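Local coordinates for sefir domain protein (Bacillus cereus F65185, PDB 5Y8E) that probably takes part in signalling through SEFIR-SEFIR interactions, as a bacterial member of the SEFIR family related to TIR domains, at residues A[4-9]-A[60-65]; A[24-29]-A[133-138]; A[46-51]-A[78-83]; A[71-76]-A[113-118]. One frame throughout, in Å; residues are numbered along the deposited sequence. Where two conformers were deposited one is given.

Contact 1: residues A[4-9]-A[60-65]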
loop_
_atom_site.group_PDB
_atom_site.type_symbol
_atom_site.label_atom_id
_atom_site.label_comp_id
_atom_site.label_asym_id
_atom_site.label_seq_id
_atom_site.Cartn_x
_atom_site.Cartn_y
_atom_site.Cartn_z
ATOM N N VAL A 4 7.047 -2.066 7.116
ATOM C CA VAL A 4 6.046 -1.575 6.175
ATOM C C VAL A 4 6.341 -2.012 4.734
ATOM O O VAL A 4 7.388 -1.662 4.181
ATOM C CB VAL A 4 5.983 -0.030 6.243
ATOM C CG1 VAL A 4 4.986 0.512 5.237
ATOM C CG2 VAL A 4 5.638 0.432 7.661
ATOM N N PHE A 5 5.429 -2.775 4.125
ATOM C CA PHE A 5 5.557 -3.168 2.715
ATOM C C PHE A 5 4.802 -2.170 1.840
ATOM O O PHE A 5 3.705 -1.737 2.196
ATOM C CB PHE A 5 5.007 -4.594 2.508
ATOM C CG PHE A 5 4.888 -5.007 1.058
ATOM C CD1 PHE A 5 5.995 -4.984 0.214
ATOM C CD2 PHE A 5 3.666 -5.427 0.546
ATOM C CE1 PHE A 5 5.885 -5.363 -1.118
ATOM C CE2 PHE A 5 3.541 -5.808 -0.786
ATOM C CZ PHE A 5 4.660 -5.776 -1.621
ATOM N N ILE A 6 5.393 -1.789 0.710
ATOM C CA ILE A 6 4.722 -0.893 -0.221
ATOM C C ILE A 6 4.323 -1.656 -1.475
ATOM O O ILE A 6 5.177 -2.127 -2.236
ATOM C CB ILE A 6 5.594 0.331 -0.580
ATOM C CG1 ILE A 6 5.981 1.093 0.689
ATOM C CG2 ILE A 6 4.870 1.236 -1.586
ATOM C CD1 ILE A 6 6.845 2.352 0.437
ATOM N N SER A 7 3.014 -1.802 -1.662
ATOM C CA SER A 7 2.466 -2.434 -2.849
ATOM C C SER A 7 2.122 -1.339 -3.848
ATOM O O SER A 7 1.365 -0.413 -3.534
ATOM C CB SER A 7 1.217 -3.242 -2.483
ATOM O OG SER A 7 0.625 -3.851 -3.622
ATOM N N TYR A 8 2.688 -1.428 -5.048
ATOM C CA TYR A 8 2.458 -0.396 -6.056
ATOM C C TYR A 8 2.656 -0.942 -7.454
ATOM O O TYR A 8 3.201 -2.031 -7.637
ATOM C CB TYR A 8 3.364 0.830 -5.819
ATOM C CG TYR A 8 4.842 0.614 -6.104
ATOM C CD1 TYR A 8 5.615 -0.194 -5.280
ATOM C CD2 TYR A 8 5.470 1.257 -7.168
ATOM C CE1 TYR A 8 6.959 -0.385 -5.519
ATOM C CE2 TYR A 8 6.829 1.078 -7.414
ATOM C CZ TYR A 8 7.559 0.250 -6.580
ATOM O OH TYR A 8 8.900 0.042 -6.798
ATOM N N SER A 9 2.192 -0.197 -8.445
ATOM C CA SER A 9 2.386 -0.593 -9.835
ATOM C C SER A 9 3.461 0.297 -10.448
ATOM O O SER A 9 3.590 1.460 -10.068
ATOM C CB SER A 9 1.080 -0.435 -10.612
ATOM O OG SER A 9 1.273 -0.748 -11.979
ATOM N N LYS A 60 2.352 -3.373 8.378
ATOM C CA LYS A 60 1.447 -2.519 7.617
ATOM C C LYS A 60 1.763 -2.660 6.138
ATOM O O LYS A 60 2.919 -2.866 5.758
ATOM C CB LYS A 60 1.583 -1.054 8.051
ATOM C CG LYS A 60 1.146 -0.758 9.492
ATOM C CD LYS A 60 -0.355 -0.946 9.673
ATOM C CE LYS A 60 -0.869 -0.309 10.975
ATOM N NZ LYS A 60 -0.248 -0.926 12.162
ATOM N N VAL A 61 0.733 -2.546 5.305
ATOM C CA VAL A 61 0.907 -2.622 3.857
ATOM C C VAL A 61 0.351 -1.347 3.239
ATOM O O VAL A 61 -0.856 -1.090 3.303
ATOM C CB VAL A 61 0.168 -3.841 3.257
ATOM C CG1 VAL A 61 0.281 -3.833 1.735
ATOM C CG2 VAL A 61 0.731 -5.149 3.819
ATOM N N LEU A 62 1.222 -0.532 2.653
ATOM C CA LEU A 62 0.743 0.651 1.951
ATOM C C LEU A 62 0.306 0.227 0.559
ATOM O O LEU A 62 1.055 -0.452 -0.152
ATOM C CB LEU A 62 1.840 1.708 1.852
ATOM C CG LEU A 62 2.530 2.121 3.148
ATOM C CD1 LEU A 62 3.391 3.376 2.947
ATOM C CD2 LEU A 62 1.516 2.315 4.290
ATOM N N VAL A 63 -0.906 0.608 0.169
ATOM C CA VAL A 63 -1.396 0.264 -1.163
ATOM C C VAL A 63 -1.442 1.558 -1.945
ATOM O O VAL A 63 -2.275 2.425 -1.670
ATOM C CB VAL A 63 -2.786 -0.400 -1.126
ATOM C CG1 VAL A 63 -3.147 -0.920 -2.512
ATOM C CG2 VAL A 63 -2.810 -1.551 -0.134
ATOM N N ILE A 64 -0.518 1.712 -2.886
ATOM C CA ILE A 64 -0.390 2.975 -3.606
ATOM C C ILE A 64 -1.416 3.005 -4.730
ATOM O O ILE A 64 -1.205 2.457 -5.820
ATOM C CB ILE A 64 1.030 3.201 -4.154
ATOM C CG1 ILE A 64 2.068 3.052 -3.036
ATOM C CG2 ILE A 64 1.123 4.567 -4.821
ATOM C CD1 ILE A 64 1.790 3.913 -1.797
ATOM N N CYS A 65 -2.537 3.646 -4.452
ATOM C CA CYS A 65 -3.655 3.597 -5.371
ATOM C C CYS A 65 -3.673 4.777 -6.321
ATOM O O CYS A 65 -4.411 5.743 -6.112
ATOM C CB CYS A 65 -4.955 3.532 -4.583
ATOM S SG CYS A 65 -5.183 1.987 -3.679
HETATM O O HOH W 1 0.780 2.249 -7.821
#

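Contact 2: residues A[24-29]-A[133-138]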
loop_
_atom_site.group_PDB
_atom_site.type_symbol
_atom_site.label_atom_id
_atom_site.label_comp_id
_atom_site.label_asym_id
_atom_site.label_seq_id
_atom_site.Cartn_x
_atom_site.Cartn_y
_atom_site.Cartn_z
ATOM N N ASN A 24 12.160 6.101 1.147
ATOM C CA ASN A 24 13.334 6.665 1.785
ATOM C C ASN A 24 12.903 7.553 2.925
ATOM O O ASN A 24 13.462 7.535 3.947
ATOM C CB ASN A 24 14.215 7.403 0.807
ATOM C CG ASN A 24 15.212 6.488 0.130
ATOM O OD1 ASN A 24 15.999 5.885 0.750
ATOM N ND2 ASN A 24 15.117 6.375 -1.117
ATOM N N LYS A 25 11.892 8.328 2.681
ATOM C CA LYS A 25 11.424 9.292 3.664
ATOM C C LYS A 25 10.934 8.594 4.936
ATOM O O LYS A 25 11.228 8.970 6.019
ATOM C CB LYS A 25 10.340 10.159 3.062
ATOM C CG LYS A 25 9.877 11.281 3.971
ATOM C CD LYS A 25 8.947 12.237 3.287
ATOM C CE LYS A 25 8.493 13.377 4.148
ATOM N NZ LYS A 25 7.440 14.204 3.541
ATOM N N LEU A 26 10.158 7.538 4.713
ATOM C CA LEU A 26 9.637 6.754 5.812
ATOM C C LEU A 26 10.744 6.184 6.698
ATOM O O LEU A 26 10.606 6.177 7.873
ATOM C CB LEU A 26 8.746 5.609 5.323
ATOM C CG LEU A 26 7.377 5.970 4.787
ATOM C CD1 LEU A 26 6.732 4.825 4.010
ATOM C CD2 LEU A 26 6.498 6.490 5.835
ATOM N N MET A 27 11.800 5.717 6.083
ATOM C CA MET A 27 12.890 5.147 6.856
ATOM C C MET A 27 13.695 6.268 7.553
ATOM O O MET A 27 14.121 6.132 8.649
ATOM C CB MET A 27 13.790 4.260 6.001
ATOM C CG MET A 27 13.113 2.962 5.580
ATOM S SD MET A 27 14.287 1.616 5.149
ATOM C CE MET A 27 15.072 1.448 6.673
ATOM N N LYS A 28 13.857 7.374 6.867
ATOM C CA LYS A 28 14.669 8.470 7.395
ATOM C C LYS A 28 13.978 9.221 8.518
ATOM O O LYS A 28 14.595 9.573 9.485
ATOM C CB LYS A 28 15.111 9.441 6.280
ATOM C CG LYS A 28 15.755 10.690 6.785
ATOM C CD LYS A 28 16.758 11.314 5.833
ATOM C CE LYS A 28 17.162 12.753 6.271
ATOM N NZ LYS A 28 17.634 13.575 5.134
ATOM N N GLU A 29 12.699 9.497 8.327
ATOM C CA GLU A 29 11.977 10.435 9.180
ATOM C C GLU A 29 10.999 9.807 10.170
ATOM O O GLU A 29 10.625 10.416 11.132
ATOM C CB GLU A 29 11.233 11.487 8.350
ATOM C CG GLU A 29 12.108 12.273 7.453
ATOM C CD GLU A 29 11.436 13.436 6.795
ATOM O OE1 GLU A 29 10.327 13.780 7.150
ATOM O OE2 GLU A 29 12.051 13.993 5.889
ATOM N N LYS A 133 0.846 17.554 5.780
ATOM C CA LYS A 133 -0.344 17.054 6.465
ATOM C C LYS A 133 -0.645 15.608 6.084
ATOM O O LYS A 133 -0.932 14.776 6.949
ATOM C CB LYS A 133 -1.548 17.941 6.161
ATOM C CG LYS A 133 -2.825 17.532 6.884
ATOM C CD LYS A 133 -3.889 18.617 6.740
ATOM C CE LYS A 133 -5.224 18.180 7.327
ATOM N NZ LYS A 133 -5.851 17.107 6.506
ATOM N N SER A 134 -0.572 15.310 4.790
ATOM C CA SER A 134 -0.784 13.954 4.301
ATOM C C SER A 134 0.255 12.988 4.866
ATOM O O SER A 134 -0.088 11.882 5.285
ATOM C CB SER A 134 -0.760 13.935 2.770
ATOM O OG SER A 134 -1.853 14.670 2.245
ATOM N N TYR A 135 1.515 13.410 4.893
ATOM C CA TYR A 135 2.582 12.540 5.383
ATOM C C TYR A 135 2.442 12.298 6.883
ATOM O O TYR A 135 2.659 11.182 7.369
ATOM C CB TYR A 135 3.966 13.118 5.060
ATOM C CG TYR A 135 5.073 12.176 5.468
ATOM C CD1 TYR A 135 5.489 11.162 4.618
ATOM C CD2 TYR A 135 5.674 12.278 6.715
ATOM C CE1 TYR A 135 6.488 10.274 4.991
ATOM C CE2 TYR A 135 6.671 11.393 7.105
ATOM C CZ TYR A 135 7.072 10.398 6.236
ATOM O OH TYR A 135 8.066 9.521 6.613
ATOM N N LYS A 136 2.088 13.351 7.613
ATOM C CA LYS A 136 1.869 13.241 9.050
ATOM C C LYS A 136 0.781 12.210 9.341
ATOM O O LYS A 136 0.909 11.404 10.271
ATOM C CB LYS A 136 1.481 14.601 9.626
ATOM C CG LYS A 136 1.217 14.614 11.127
ATOM C CD LYS A 136 0.816 16.027 11.558
ATOM C CE LYS A 136 0.519 16.109 13.044
ATOM N NZ LYS A 136 -0.672 15.299 13.424
ATOM N N GLU A 137 -0.286 12.226 8.546
ATOM C CA GLU A 137 -1.373 11.276 8.759
ATOM C C GLU A 137 -0.956 9.861 8.385
ATOM O O GLU A 137 -1.320 8.904 9.071
ATOM C CB GLU A 137 -2.639 11.693 8.002
ATOM C CG GLU A 137 -3.795 10.692 8.117
ATOM C CD GLU A 137 -4.405 10.584 9.512
ATOM O OE1 GLU A 137 -3.948 11.272 10.453
ATOM O OE2 GLU A 137 -5.368 9.799 9.663
ATOM N N LEU A 138 -0.177 9.723 7.312
ATOM C CA LEU A 138 0.342 8.406 6.928
ATOM C C LEU A 138 1.184 7.818 8.056
ATOM O O LEU A 138 1.055 6.638 8.403
ATOM C CB LEU A 138 1.183 8.504 5.651
ATOM C CG LEU A 138 1.970 7.252 5.251
ATOM C CD1 LEU A 138 1.041 6.066 4.982
ATOM C CD2 LEU A 138 2.822 7.545 4.023
#

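Contact 3: residues A[46-51]-A[78-83]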
loop_
_atom_site.group_PDB
_atom_site.type_symbol
_atom_site.label_atom_id
_atom_site.label_comp_id
_atom_site.label_asym_id
_atom_site.label_seq_id
_atom_site.Cartn_x
_atom_site.Cartn_y
_atom_site.Cartn_z
ATOM N N ASP A 46 8.965 -12.931 -10.283
ATOM C CA ASP A 46 8.881 -13.248 -8.856
ATOM C C ASP A 46 8.054 -12.212 -8.105
ATOM O O ASP A 46 7.984 -12.238 -6.876
ATOM C CB ASP A 46 10.280 -13.299 -8.222
ATOM C CG ASP A 46 11.099 -14.476 -8.697
ATOM O OD1 ASP A 46 10.514 -15.543 -8.977
ATOM O OD2 ASP A 46 12.339 -14.339 -8.782
ATOM N N ARG A 47 7.427 -11.301 -8.840
ATOM C CA ARG A 47 6.714 -10.188 -8.211
ATOM C C ARG A 47 5.518 -10.623 -7.380
ATOM O O ARG A 47 5.271 -10.060 -6.306
ATOM C CB ARG A 47 6.290 -9.166 -9.257
ATOM C CG ARG A 47 7.414 -8.233 -9.633
ATOM C CD ARG A 47 7.062 -7.417 -10.838
ATOM N NE ARG A 47 8.028 -6.341 -11.009
ATOM C CZ ARG A 47 8.217 -5.679 -12.145
ATOM N NH1 ARG A 47 7.508 -5.985 -13.226
ATOM N NH2 ARG A 47 9.121 -4.715 -12.199
ATOM N N PHE A 48 4.779 -11.595 -7.878
ATOM C CA PHE A 48 3.622 -12.092 -7.127
ATOM C C PHE A 48 4.085 -12.733 -5.833
ATOM O O PHE A 48 3.602 -12.434 -4.800
ATOM C CB PHE A 48 2.808 -13.082 -7.956
ATOM C CG PHE A 48 1.583 -13.588 -7.264
ATOM C CD1 PHE A 48 0.401 -12.942 -7.370
ATOM C CD2 PHE A 48 1.624 -14.708 -6.530
ATOM C CE1 PHE A 48 -0.701 -13.371 -6.753
ATOM C CE2 PHE A 48 0.471 -15.189 -5.922
ATOM C CZ PHE A 48 -0.674 -14.492 -6.040
ATOM N N GLU A 49 5.064 -13.603 -5.937
ATOM C CA GLU A 49 5.584 -14.273 -4.759
ATOM C C GLU A 49 6.128 -13.238 -3.757
ATOM O O GLU A 49 5.929 -13.353 -2.601
ATOM C CB GLU A 49 6.651 -15.291 -5.106
ATOM C CG GLU A 49 7.201 -15.992 -3.957
ATOM C CD GLU A 49 8.235 -17.084 -4.332
ATOM O OE1 GLU A 49 8.297 -17.430 -5.490
ATOM O OE2 GLU A 49 8.972 -17.542 -3.458
ATOM N N PHE A 50 6.798 -12.223 -4.267
ATOM C CA PHE A 50 7.340 -11.188 -3.363
ATOM C C PHE A 50 6.208 -10.438 -2.660
ATOM O O PHE A 50 6.245 -10.187 -1.499
ATOM C CB PHE A 50 8.226 -10.243 -4.118
ATOM C CG PHE A 50 8.846 -9.201 -3.272
ATOM C CD1 PHE A 50 9.885 -9.491 -2.445
ATOM C CD2 PHE A 50 8.400 -7.894 -3.336
ATOM C CE1 PHE A 50 10.447 -8.488 -1.680
ATOM C CE2 PHE A 50 8.977 -6.918 -2.587
ATOM C CZ PHE A 50 9.954 -7.196 -1.757
ATOM N N MET A 51 5.176 -10.145 -3.429
ATOM C CA MET A 51 4.016 -9.477 -2.896
ATOM C C MET A 51 3.353 -10.313 -1.784
ATOM O O MET A 51 3.148 -9.870 -0.703
ATOM C CB MET A 51 3.010 -9.166 -4.002
ATOM C CG MET A 51 1.671 -8.555 -3.556
ATOM S SD MET A 51 0.396 -8.292 -4.852
ATOM C CE MET A 51 0.459 -9.850 -5.792
ATOM N N GLY A 78 -4.841 -10.643 -17.405
ATOM C CA GLY A 78 -4.122 -11.881 -17.645
ATOM C C GLY A 78 -4.704 -13.080 -16.925
ATOM O O GLY A 78 -4.655 -14.201 -17.432
ATOM N N GLY A 79 -5.248 -12.846 -15.736
ATOM C CA GLY A 79 -5.868 -13.909 -14.964
ATOM C C GLY A 79 -5.000 -14.271 -13.780
ATOM O O GLY A 79 -5.047 -15.395 -13.276
ATOM N N VAL A 80 -4.211 -13.291 -13.348
ATOM C CA VAL A 80 -3.228 -13.436 -12.274
ATOM C C VAL A 80 -2.120 -14.441 -12.603
ATOM O O VAL A 80 -2.378 -15.603 -12.917
ATOM C CB VAL A 80 -3.884 -13.733 -10.904
ATOM C CG1 VAL A 80 -2.822 -13.882 -9.832
ATOM C CG2 VAL A 80 -4.841 -12.608 -10.529
ATOM N N GLY A 81 -0.880 -13.970 -12.540
ATOM C CA GLY A 81 0.267 -14.796 -12.861
ATOM C C GLY A 81 1.462 -14.499 -11.977
ATOM O O GLY A 81 1.367 -13.732 -11.014
ATOM N N THR A 82 2.599 -15.103 -12.307
ATOM C CA THR A 82 3.790 -14.961 -11.477
ATOM C C THR A 82 4.349 -13.540 -11.509
ATOM O O THR A 82 5.116 -13.148 -10.627
ATOM C CB THR A 82 4.887 -15.947 -11.904
ATOM O OG1 THR A 82 5.297 -15.658 -13.246
ATOM C CG2 THR A 82 4.369 -17.376 -11.827
ATOM N N GLU A 83 3.973 -12.776 -12.521
ATOM C CA GLU A 83 4.472 -11.414 -12.713
ATOM C C GLU A 83 3.591 -10.342 -12.078
ATOM O O GLU A 83 3.940 -9.198 -12.024
ATOM C CB GLU A 83 4.685 -11.103 -14.213
ATOM C CG GLU A 83 5.773 -11.957 -14.819
ATOM C CD GLU A 83 5.819 -11.886 -16.354
ATOM O OE1 GLU A 83 4.812 -12.230 -16.980
ATOM O OE2 GLU A 83 6.823 -11.439 -16.889
HETATM O O HOH W 2 4.870 -7.350 -13.625
HETATM O O HOH W 3 5.843 -14.990 -8.497
#

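Contact 4: residues A[71-76]-A[113-118]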
loop_
_atom_site.group_PDB
_atom_site.type_symbol
_atom_site.label_atom_id
_atom_site.label_comp_id
_atom_site.label_asym_id
_atom_site.label_seq_id
_atom_site.Cartn_x
_atom_site.Cartn_y
_atom_site.Cartn_z
ATOM N N GLU A 71 -7.179 0.331 -11.795
ATOM C CA GLU A 71 -7.771 -0.221 -13.008
ATOM C C GLU A 71 -7.287 -1.652 -13.273
ATOM O O GLU A 71 -8.057 -2.502 -13.720
ATOM C CB GLU A 71 -7.523 0.702 -14.210
ATOM C CG GLU A 71 -8.148 2.084 -14.027
ATOM C CD GLU A 71 -8.364 2.830 -15.331
ATOM O OE1 GLU A 71 -7.521 2.705 -16.246
ATOM O OE2 GLU A 71 -9.384 3.548 -15.436
ATOM N N LYS A 72 -6.023 -1.920 -12.962
ATOM C CA LYS A 72 -5.466 -3.258 -13.132
ATOM C C LYS A 72 -5.972 -4.201 -12.042
ATOM O O LYS A 72 -6.234 -5.381 -12.293
ATOM C CB LYS A 72 -3.940 -3.193 -13.122
ATOM C CG LYS A 72 -3.314 -2.628 -14.408
ATOM C CD LYS A 72 -1.918 -2.073 -14.133
ATOM C CE LYS A 72 -1.059 -1.995 -15.391
ATOM N NZ LYS A 72 -0.397 -3.297 -15.692
ATOM N N ALA A 73 -6.117 -3.670 -10.834
ATOM C CA ALA A 73 -6.655 -4.441 -9.716
ATOM C C ALA A 73 -8.091 -4.843 -10.018
ATOM O O ALA A 73 -8.537 -5.936 -9.654
ATOM C CB ALA A 73 -6.597 -3.633 -8.442
ATOM N N ASN A 74 -8.813 -3.950 -10.688
ATOM C CA ASN A 74 -10.201 -4.203 -11.044
ATOM C C ASN A 74 -10.376 -5.144 -12.237
ATOM O O ASN A 74 -11.364 -5.869 -12.312
ATOM C CB ASN A 74 -10.926 -2.879 -11.311
ATOM C CG ASN A 74 -11.184 -2.083 -10.044
ATOM O OD1 ASN A 74 -11.187 -2.630 -8.939
ATOM N ND2 ASN A 74 -11.417 -0.785 -10.203
ATOM N N THR A 75 -9.420 -5.137 -13.162
ATOM C CA THR A 75 -9.575 -5.865 -14.423
ATOM C C THR A 75 -8.904 -7.244 -14.453
ATOM O O THR A 75 -9.554 -8.243 -14.778
ATOM C CB THR A 75 -9.074 -5.029 -15.614
ATOM O OG1 THR A 75 -9.687 -3.734 -15.574
ATOM C CG2 THR A 75 -9.422 -5.709 -16.928
ATOM N N ARG A 76 -7.610 -7.287 -14.131
ATOM C CA ARG A 76 -6.831 -8.529 -14.153
ATOM C C ARG A 76 -6.814 -9.177 -15.539
ATOM O O ARG A 76 -7.176 -10.345 -15.675
ATOM C CB ARG A 76 -7.373 -9.529 -13.123
ATOM C CG ARG A 76 -6.705 -9.485 -11.766
ATOM C CD ARG A 76 -7.647 -9.992 -10.682
ATOM N NE ARG A 76 -8.597 -8.958 -10.278
ATOM C CZ ARG A 76 -9.886 -9.173 -10.046
ATOM N NH1 ARG A 76 -10.388 -10.391 -10.181
ATOM N NH2 ARG A 76 -10.674 -8.170 -9.681
ATOM N N PHE A 113 -9.397 6.577 -5.810
ATOM C CA PHE A 113 -8.915 5.392 -6.491
ATOM C C PHE A 113 -8.722 4.326 -5.431
ATOM O O PHE A 113 -7.813 4.402 -4.607
ATOM C CB PHE A 113 -7.610 5.682 -7.227
ATOM C CG PHE A 113 -7.771 6.634 -8.379
ATOM C CD1 PHE A 113 -8.722 6.398 -9.362
ATOM C CD2 PHE A 113 -6.982 7.770 -8.469
ATOM C CE1 PHE A 113 -8.874 7.274 -10.420
ATOM C CE2 PHE A 113 -7.129 8.649 -9.522
ATOM C CZ PHE A 113 -8.078 8.402 -10.497
ATOM N N LEU A 114 -9.647 3.378 -5.431
ATOM C CA LEU A 114 -9.625 2.249 -4.518
ATOM C C LEU A 114 -10.133 1.065 -5.323
ATOM O O LEU A 114 -11.132 1.191 -6.036
ATOM C CB LEU A 114 -10.554 2.519 -3.334
ATOM C CG LEU A 114 -10.228 1.934 -1.962
ATOM C CD1 LEU A 114 -8.814 2.297 -1.574
ATOM C CD2 LEU A 114 -11.196 2.461 -0.928
ATOM N N PRO A 115 -9.443 -0.083 -5.236
ATOM C CA PRO A 115 -9.948 -1.242 -5.981
ATOM C C PRO A 115 -11.349 -1.621 -5.511
ATOM O O PRO A 115 -11.650 -1.407 -4.333
ATOM C CB PRO A 115 -8.943 -2.340 -5.629
ATOM C CG PRO A 115 -7.675 -1.595 -5.358
ATOM C CD PRO A 115 -8.123 -0.346 -4.636
ATOM N N ASP A 116 -12.175 -2.152 -6.417
ATOM C CA ASP A 116 -13.587 -2.456 -6.154
ATOM C C ASP A 116 -13.794 -3.364 -4.947
ATOM O O ASP A 116 -14.794 -3.252 -4.228
ATOM C CB ASP A 116 -14.221 -3.160 -7.361
ATOM C CG ASP A 116 -14.383 -2.256 -8.564
ATOM O OD1 ASP A 116 -14.562 -1.031 -8.384
ATOM O OD2 ASP A 116 -14.343 -2.784 -9.698
ATOM N N PHE A 117 -12.848 -4.274 -4.745
ATOM C CA PHE A 117 -13.017 -5.354 -3.779
ATOM C C PHE A 117 -12.501 -5.035 -2.382
ATOM O O PHE A 117 -12.651 -5.844 -1.465
ATOM C CB PHE A 117 -12.385 -6.646 -4.304
ATOM C CG PHE A 117 -10.947 -6.512 -4.673
ATOM C CD1 PHE A 117 -9.958 -6.680 -3.719
ATOM C CD2 PHE A 117 -10.580 -6.242 -5.983
ATOM C CE1 PHE A 117 -8.627 -6.558 -4.058
ATOM C CE2 PHE A 117 -9.252 -6.126 -6.333
ATOM C CZ PHE A 117 -8.271 -6.281 -5.368
ATOM N N PHE A 118 -11.895 -3.864 -2.225
ATOM C CA PHE A 118 -11.514 -3.397 -0.901
ATOM C C PHE A 118 -12.800 -3.148 -0.120
ATOM O O PHE A 118 -13.631 -2.332 -0.526
ATOM C CB PHE A 118 -10.651 -2.135 -0.989
ATOM C CG PHE A 118 -9.199 -2.413 -1.294
ATOM C CD1 PHE A 118 -8.207 -1.560 -0.833
ATOM C CD2 PHE A 118 -8.827 -3.523 -2.044
ATOM C CE1 PHE A 118 -6.869 -1.810 -1.100
ATOM C CE2 PHE A 118 -7.487 -3.780 -2.322
ATOM C CZ PHE A 118 -6.507 -2.921 -1.848
#

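Contact 1: residues A[4-9]-A[60-65]
Val4 and Leu62 meet on the face of the sheet that also carries Ile6: CG1 of Val4 lies 3.6 Å from Leu62 CG, between the two methyl branches, and the two side chains cross obliquely. Leu62 CD1 reaches on to Ile6 CG1. The other branch of Ile6, CG2, stands anti to the backbone N and runs up against Ile64 CG1 at 3.6 Å, so Ile6 bridges two residues of the neighbouring strand. On the reverse face Phe5 and Val61 lie side by side and point the same way, with Phe5 CD2 3.9 Å from Val61 CG1. Tyr8 has CG wedged between its backbone N and carbonyl carbon (chi1 71°), which carries the ring away from 60-65 toward a hydrogen bond with Asp37; its CB alone packs on Ile64 CB. Four backbone bonds zip the strands: Phe5 N to Lys60 O, Leu62 N to Phe5 O, Ser7 N to Leu62 O (2.8 Å) and Ile64 N to Ser7 O, the last almost straight at 176°. Beyond them a water accepts from Ser9 N and donates to Ile64 O. Helix 13-29 covers the Ile6 and Leu62 face, helix 47-57 the Phe5 and Val61 face. Adjacent parallel strands sandwiched between helices are characteristic of the flavodoxin-like alpha/beta core of the STIR clan, to which SEFIR and TIR domains belong.

Contact 2: residues A[24-29]-A[133-138]
Two helices on one flank of the SEFIR domain's central sheet, 13-29 and 131-143, meet here through a lysine laid over a tyrosine ring. The axes of 24-29 and 133-138 come no closer than 12.1 Å and are inclined at 68°, and Tyr135 spans much of that gap. Its CG is anti to the backbone N (chi1 -176°), which sends the ring out toward Lys25. The lysine chain, extended throughout, runs over one face in the opposite direction: Lys25 CE sits 3.6 Å from the centroid of the Tyr135 ring, almost exactly on the ring normal, as a CH-pi contact. Lys25 NZ follows 4.0 Å from the same centroid and adds a cation-pi interaction, while Lys25 CD lies 3.6 Å from Tyr135 CE1. The phenol end reaches the backbone of the other helix, with Tyr135 OH 3.3 Å from Leu26 CA, and is hydrogen-bonded to Ser30, the residue after 24-29. Leu26 crosses the tyrosine with CD2 3.5 Å from Tyr135 OH, and the same methyl approaches Leu138 CD2 at 4.2 Å. On the side toward the sheet, Leu26 and Leu138 both rest on Leu62 of strand 60-65; Leu26 also touches Val34 of strand 33-35, and Leu138 touches Leu124 of strand 124-125.

Contact 3: residues A[46-51]-A[78-83]
Phe48 reaches the loop 78-83 with both its backbone and its ring. With CG anti to the backbone N (chi1 -178°), the ring extends from the helix toward Val80, whose CG1 lies 3.8 Å from Phe48 CE1; the two side chains cross at about a right angle. At the root of the ring, Phe48 CB packs 3.4 Å from Gly81 O. The backbone N of Phe48 donates to Thr82 O at 3.2 Å, a nearly straight bond at the hydrogen (167°) although the donor stands above the carbonyl plane, 45° out of it. This is the first turn of helix 47-57, where amides lack acceptors from within the helix, and the loop between helices 67-75 and 89-93 supplies one from Thr82. A water that accepts from Glu49 N and lies 2.9 Å from Thr82 O extends the link to the next amide. Arg47 takes another course: its chain is extended from CG to NE and leads away from the loop, after Arg47 CB has passed 3.6 Å from Glu83 O. The guanidinium makes a cation-pi contact with Trp10, and a second water joins it back to the loop, 3.0 Å from Arg47 NH1 and 2.6 Å from Glu83 O. Ile91 of helix 89-93 packs against the Phe48 side chain.

Contact 4: residues A[71-76]-A[113-118]
The amide of Asn74 and the carboxylate of Asp116 stack with their planes only 7° apart, although the two side chains cross at about a right angle. The Phe117 ring has Pro115 CB over one face, offset toward the rim, and at its edge, in plane, Ala73 O lies 3.4 Å from Phe117 CE2. That oxygen also lies in the guanidinium plane of Arg76, where NE and NH2 both grip it side-on, each nitrogen 3.1 Å from Ala73 O. Guanidinium and ring, both edge-on to this oxygen, have their planes at right angles. The backbone of 113-118 folds into a type I beta turn from Pro115 to Phe118, facing the C-terminal end of helix 67-75. Asn74 OD1 fastens the two: Asp116 N donates to it at 2.8 Å, straight (177°) and onto a lone pair in the carbonyl plane. Arg76 leaves the helix with positive phi, and its chain, bent at chi3, folds back to reach Ala73. Ala73 CB rests 3.9 Å from Pro115 CG. CG of Phe117 sits between its backbone N and carbonyl carbon (chi1 55°), which swings the ring across toward Ala73 O. Pro89 and Tyr92 of helix 89-93 also touch this ring. Pro115 itself packs on Cys65 of strand 60-65.

From the N terminus, strand 3-7 is followed by helix 13-29, and contact 1 closes the first loop when the chain returns as strand 60-65. Helix 47-57, within that loop, is later met by 78-83, so contact 3 crosses contact 1. Contact 4 begins after contact 1 has closed and also crosses contact 3. Contact 2 joins 24-29 to 133-138, crosses contact 1 and encloses contacts 3 and 4 along the chain. Contact 1 touches each of the other three, as where Phe5 packs on Phe50; helices 13-29 and 131-143 lie on one side of its strands, helix 47-57 on the other. Contacts 2 and 3 lie on opposite sides of the chain's centre, their centres 28 Å apart.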